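Local coordinates for protein putative archaeal ammonia monooxygenase subunit B (Candidatus Nitrosocaldus yellowstonii, PDB 4O65) that forms the copper-binding cupredoxin domain of a putative subunit B of archaeal ammonia monooxygenase, a membrane enzyme complex thought to oxidise ammonia, at residues I25-F30 with Q45-G50; T18-R23 with D58-T63. All coordinates share one frame; numbering follows the deposited sequence.

Contact 1. Residues I25-F30 with Q45-G50; sequences ITKAEF and QVDAMG
Lys27, in the first turn of helix 27-35, and Val46, in helix 40-47, mark the closest approach of the two backbones, with their CA atoms 7.6 Å apart, so side chains make the whole contact. Phe30 presents a ring edge to its partners. Val46 CG2 lies near the ring plane, 3.8 Å from Phe30 CD2, and Met49 reaches the next part of the rim, its SD 3.8 Å from Phe30 CE2. The Met49 chain is extended beyond CG (chi2 176°) and approaches the ring from the opposite direction, giving an edge-on Met-aromatic contact with the sulfur 5.0 Å from the centroid and 79° off the ring normal. Lys27 slides past Val46, its CG touching CG1, then bends at chi3 (-63°) and crosses the carboxylate of Asp47. There Lys27 NZ meets the syn lone pair of Asp47 OD1 in a 2.8 Å salt bridge; NZ also forms a salt bridge with Glu92 of strand 91-97, its stronger partner, so the ammonium ties the helices to the sheet. The helix carrying Lys27 starts at Thr26, an N-cap whose OG1 accepts from Glu29 N at 3.0 Å. The contact thus packs two consecutive short helices together through an apolar seam with a salt bridge at its border, in the helical part between strands of the cupredoxin fold.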
loop_
_atom_site.group_PDB
_atom_site.type_symbol
_atom_site.label_atom_id
_atom_site.label_comp_id
_atom_site.label_asym_id
_atom_site.label_seq_id
_atom_site.Cartn_x
_atom_site.Cartn_y
_atom_site.Cartn_z
ATOM N N ILE A 25 -10.317 -7.874 5.827
ATOM C CA ILE A 25 -11.520 -7.964 4.978
ATOM C C ILE A 25 -11.463 -6.842 3.945
ATOM O O ILE A 25 -10.626 -5.913 4.055
ATOM C CB ILE A 25 -12.847 -7.930 5.788
ATOM C CG1 ILE A 25 -13.004 -6.559 6.439
ATOM C CG2 ILE A 25 -12.838 -9.046 6.849
ATOM C CD1 ILE A 25 -14.286 -6.397 7.298
ATOM N N THR A 26 -12.322 -6.892 2.933
ATOM C CA THR A 26 -12.275 -5.815 1.904
ATOM C C THR A 26 -12.867 -4.520 2.412
ATOM O O THR A 26 -13.623 -4.521 3.410
ATOM C CB THR A 26 -13.039 -6.222 0.638
ATOM O OG1 THR A 26 -14.387 -6.499 1.012
ATOM C CG2 THR A 26 -12.453 -7.521 0.007
ATOM N N LYS A 27 -12.586 -3.414 1.731
ATOM C CA LYS A 27 -13.194 -2.125 2.091
ATOM C C LYS A 27 -14.723 -2.237 2.009
ATOM O O LYS A 27 -15.448 -1.791 2.921
ATOM C CB LYS A 27 -12.724 -1.013 1.129
ATOM C CG LYS A 27 -13.108 0.370 1.639
ATOM C CD LYS A 27 -12.998 1.511 0.608
ATOM C CE LYS A 27 -11.618 1.800 0.054
ATOM N NZ LYS A 27 -11.730 3.059 -0.794
ATOM N N ALA A 28 -15.216 -2.884 0.947
ATOM C CA ALA A 28 -16.672 -3.092 0.859
ATOM C C ALA A 28 -17.247 -3.924 2.022
ATOM O O ALA A 28 -18.359 -3.608 2.542
ATOM C CB ALA A 28 -17.059 -3.680 -0.517
ATOM N N GLU A 29 -16.542 -5.013 2.389
ATOM C CA GLU A 29 -17.043 -5.871 3.491
ATOM C C GLU A 29 -17.074 -5.045 4.801
ATOM O O GLU A 29 -18.035 -5.146 5.580
ATOM C CB GLU A 29 -16.165 -7.103 3.704
ATOM C CG GLU A 29 -16.761 -8.139 4.669
ATOM C CD GLU A 29 -18.060 -8.766 4.166
ATOM O OE1 GLU A 29 -18.829 -9.179 5.036
ATOM O OE2 GLU A 29 -18.323 -8.853 2.933
ATOM N N PHE A 30 -16.059 -4.212 4.986
ATOM C CA PHE A 30 -16.027 -3.336 6.167
ATOM C C PHE A 30 -17.164 -2.303 6.142
ATOM O O PHE A 30 -17.853 -2.118 7.157
ATOM C CB PHE A 30 -14.691 -2.598 6.311
ATOM C CG PHE A 30 -14.708 -1.629 7.458
ATOM C CD1 PHE A 30 -14.657 -2.088 8.785
ATOM C CD2 PHE A 30 -14.793 -0.242 7.204
ATOM C CE1 PHE A 30 -14.671 -1.185 9.860
ATOM C CE2 PHE A 30 -14.806 0.663 8.287
ATOM C CZ PHE A 30 -14.727 0.179 9.604
ATOM N N GLN A 45 -17.221 7.392 3.218
ATOM C CA GLN A 45 -17.266 7.532 4.659
ATOM C C GLN A 45 -16.151 6.657 5.289
ATOM O O GLN A 45 -15.596 7.035 6.323
ATOM C CB GLN A 45 -18.592 7.078 5.224
ATOM C CG GLN A 45 -19.755 7.936 4.721
ATOM C CD GLN A 45 -21.061 7.454 5.305
ATOM O OE1 GLN A 45 -21.754 6.652 4.704
ATOM N NE2 GLN A 45 -21.352 7.886 6.518
ATOM N N VAL A 46 -15.909 5.501 4.698
ATOM C CA VAL A 46 -14.814 4.632 5.229
ATOM C C VAL A 46 -13.487 5.388 4.965
ATOM O O VAL A 46 -12.577 5.507 5.859
ATOM C CB VAL A 46 -14.785 3.262 4.524
ATOM C CG1 VAL A 46 -13.513 2.490 4.932
ATOM C CG2 VAL A 46 -16.041 2.454 4.889
ATOM N N ASP A 47 -13.352 5.911 3.751
ATOM C CA ASP A 47 -12.097 6.656 3.414
ATOM C C ASP A 47 -11.816 7.786 4.383
ATOM O O ASP A 47 -10.620 8.064 4.715
ATOM C CB ASP A 47 -12.134 7.284 1.995
ATOM C CG ASP A 47 -12.169 6.278 0.894
ATOM O OD1 ASP A 47 -11.794 5.115 1.075
ATOM O OD2 ASP A 47 -12.604 6.677 -0.206
ATOM N N ALA A 48 -12.869 8.440 4.855
ATOM C CA ALA A 48 -12.762 9.526 5.811
ATOM C C ALA A 48 -12.114 9.109 7.145
ATOM O O ALA A 48 -11.553 9.949 7.872
ATOM C CB ALA A 48 -14.145 10.191 6.026
ATOM N N MET A 49 -12.146 7.811 7.467
ATOM C CA MET A 49 -11.487 7.329 8.680
ATOM C C MET A 49 -9.957 7.384 8.559
ATOM O O MET A 49 -9.247 7.311 9.588
ATOM C CB MET A 49 -11.945 5.904 9.001
ATOM C CG MET A 49 -13.460 5.881 9.233
ATOM S SD MET A 49 -13.926 4.171 9.497
ATOM C CE MET A 49 -15.732 4.246 9.657
ATOM N N GLY A 50 -9.447 7.418 7.329
ATOM C CA GLY A 50 -7.955 7.397 7.117
ATOM C C GLY A 50 -7.263 6.145 7.598
ATOM O O GLY A 50 -7.866 5.064 7.591
#

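Contact 2. Residues T18-R23 with D58-T63; sequences TFSATR and DVLIVT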
loop_
_atom_site.group_PDB
_atom_site.type_symbol
_atom_site.label_atom_id
_atom_site.label_comp_id
_atom_site.label_asym_id
_atom_site.label_seq_id
_atom_site.Cartn_x
_atom_site.Cartn_y
_atom_site.Cartn_z
ATOM N N THR A 18 7.777 -4.836 8.232
ATOM C CA THR A 18 6.837 -5.426 9.167
ATOM C C THR A 18 5.463 -5.204 8.573
ATOM O O THR A 18 5.246 -4.125 8.038
ATOM C CB THR A 18 6.857 -4.708 10.534
ATOM O OG1 THR A 18 8.153 -4.887 11.110
ATOM C CG2 THR A 18 5.797 -5.311 11.430
ATOM N N PHE A 19 4.576 -6.198 8.690
ATOM C CA PHE A 19 3.215 -6.062 8.196
ATOM C C PHE A 19 2.327 -6.059 9.420
ATOM O O PHE A 19 2.490 -6.909 10.345
ATOM C CB PHE A 19 2.838 -7.264 7.318
ATOM C CG PHE A 19 3.589 -7.307 6.012
ATOM C CD1 PHE A 19 4.885 -7.816 5.959
ATOM C CD2 PHE A 19 2.987 -6.832 4.851
ATOM C CE1 PHE A 19 5.580 -7.850 4.757
ATOM C CE2 PHE A 19 3.687 -6.844 3.623
ATOM C CZ PHE A 19 4.984 -7.371 3.598
ATOM N N SER A 20 1.324 -5.170 9.423
ATOM C CA SER A 20 0.478 -5.057 10.650
ATOM C C SER A 20 -0.516 -6.216 10.806
ATOM O O SER A 20 -1.095 -6.387 11.881
ATOM C CB SER A 20 -0.314 -3.738 10.634
ATOM O OG SER A 20 -1.170 -3.696 9.475
ATOM N N ALA A 21 -0.824 -6.924 9.727
ATOM C CA ALA A 21 -1.818 -8.004 9.815
ATOM C C ALA A 21 -1.593 -8.995 8.699
ATOM O O ALA A 21 -1.057 -8.631 7.644
ATOM C CB ALA A 21 -3.245 -7.416 9.640
ATOM N N THR A 22 -2.092 -10.224 8.899
ATOM C CA THR A 22 -2.051 -11.191 7.812
ATOM C C THR A 22 -3.460 -11.616 7.397
ATOM O O THR A 22 -3.597 -12.411 6.480
ATOM C CB THR A 22 -1.302 -12.468 8.217
ATOM O OG1 THR A 22 -1.942 -13.012 9.380
ATOM C CG2 THR A 22 0.194 -12.158 8.455
ATOM N N ARG A 23 -4.492 -11.086 8.053
ATOM C CA ARG A 23 -5.868 -11.410 7.655
ATOM C C ARG A 23 -6.649 -10.113 7.683
ATOM O O ARG A 23 -6.614 -9.415 8.705
ATOM C CB ARG A 23 -6.517 -12.445 8.638
ATOM C CG ARG A 23 -5.775 -13.786 8.691
ATOM C CD ARG A 23 -6.657 -14.935 9.192
ATOM N NE ARG A 23 -7.851 -15.075 8.328
ATOM C CZ ARG A 23 -8.004 -15.966 7.333
ATOM N NH1 ARG A 23 -7.053 -16.865 7.042
ATOM N NH2 ARG A 23 -9.129 -15.958 6.615
ATOM N N ASP A 58 -10.094 -3.335 6.977
ATOM C CA ASP A 58 -9.557 -3.460 5.624
ATOM C C ASP A 58 -8.148 -2.857 5.455
ATOM O O ASP A 58 -7.605 -2.855 4.321
ATOM C CB ASP A 58 -10.507 -2.761 4.593
ATOM C CG ASP A 58 -10.618 -1.288 4.823
ATOM O OD1 ASP A 58 -10.748 -0.865 6.027
ATOM O OD2 ASP A 58 -10.639 -0.546 3.815
ATOM N N VAL A 59 -7.572 -2.357 6.552
ATOM C CA VAL A 59 -6.350 -1.562 6.436
ATOM C C VAL A 59 -5.115 -2.365 6.835
ATOM O O VAL A 59 -5.088 -3.032 7.871
ATOM C CB VAL A 59 -6.457 -0.262 7.254
ATOM C CG1 VAL A 59 -5.107 0.448 7.372
ATOM C CG2 VAL A 59 -7.511 0.636 6.622
ATOM N N LEU A 60 -4.105 -2.247 5.991
ATOM C CA LEU A 60 -2.745 -2.812 6.212
ATOM C C LEU A 60 -1.757 -1.699 6.355
ATOM O O LEU A 60 -1.708 -0.791 5.485
ATOM C CB LEU A 60 -2.352 -3.646 4.940
ATOM C CG LEU A 60 -0.902 -4.212 5.008
ATOM C CD1 LEU A 60 -0.772 -5.266 6.130
ATOM C CD2 LEU A 60 -0.663 -4.867 3.629
ATOM N N ILE A 61 -0.903 -1.792 7.389
ATOM C CA ILE A 61 0.277 -0.956 7.506
ATOM C C ILE A 61 1.538 -1.803 7.274
ATOM O O ILE A 61 1.707 -2.873 7.884
ATOM C CB ILE A 61 0.354 -0.332 8.934
ATOM C CG1 ILE A 61 -0.872 0.602 9.183
ATOM C CG2 ILE A 61 1.665 0.474 9.074
ATOM C CD1 ILE A 61 -0.899 1.156 10.630
ATOM N N VAL A 62 2.429 -1.287 6.417
ATOM C CA VAL A 62 3.712 -1.951 6.206
ATOM C C VAL A 62 4.745 -0.907 6.577
ATOM O O VAL A 62 4.712 0.234 6.040
ATOM C CB VAL A 62 3.913 -2.374 4.706
ATOM C CG1 VAL A 62 5.263 -3.155 4.578
ATOM C CG2 VAL A 62 2.706 -3.176 4.218
ATOM N N THR A 63 5.697 -1.294 7.420
ATOM C CA THR A 63 6.743 -0.348 7.779
ATOM C C THR A 63 8.105 -0.989 7.557
ATOM O O THR A 63 8.192 -2.223 7.471
ATOM C CB THR A 63 6.652 0.121 9.255
ATOM O OG1 THR A 63 6.574 -1.042 10.120
ATOM C CG2 THR A 63 5.359 0.980 9.479
HETATM O O HOH W 1 3.835 -2.292 10.148
HETATM O O HOH W 2 -3.664 -4.020 10.141
#
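Ser20 and Ile61 meet through a hydroxyl set by its torsion: with chi1 at 60°, Ser20 OG sits between its own backbone N and carbonyl carbon and accepts from Ile61 N, 2.8 Å away and almost straight at 172°. Phe19, its CG anti to the carbonyl carbon (chi1 -69°), instead drops its ring alongside Val62, both side chains pointing the same way. The setting is an antiparallel pair of strands in the cupredoxin beta-sandwich, with edge strand 12-19 running against 59-68. Thr18 and Thr63 form a hydrogen-bonded pair: Thr18 N gives to Thr63 O, and Thr63 N returns the bond to Thr18 O. Phe19 and Val62 follow as a non-hydrogen-bonded pair, CA atoms 4.6 Å apart. At the next position Ser20 N still donates to Ile61 O, but the reciprocal bond goes to the serine hydroxyl, so a side chain takes over from the backbone as the strand ends.

On the face of Phe19 and Val62, CG2 of the valine lies 3.7 Å from Phe19 CD2, while its CG1 stands over the ring face, offset toward the rim, and Leu60 CD1 lies at the ring edge. This face turns into the sandwich, where Met144 and Ala127 also touch the phenylalanine. The Phe19 side chain is about 6 Å from that of His128, a copper ligand together with His126, which places the apolar packing beside the metal site. Thr18 and Thr63 share the other face, where water 1 donates to Thr18 O and is hydrogen-bonded to Thr63 OG1. Further along, water 2 bridges Ser20 OG, at 2.6 Å, and Val59 O, to which it donates at 2.9 Å.

How the contacts relate
The two contacts, with centres 15 Å apart, show how two neighbouring strands of a sheet can be joined through a helical excursion. Along the chain, strand 12-19 opens contact 2, the chain passes through strand 23-25 of the five-stranded sheet, then the two helices of contact 1, and strand 59-68 returns to complete contact 2 in the four-stranded sheet. Asp58, just before the returning strand, is where they touch: its CB is 3.2 Å from Ile25 O, and its OD2 packs 3.4 Å from Lys27 CG. Contact 2 lies near the copper ligands, whereas contact 1 is away from them, so the helices extend the fold on a side separate from the metal site.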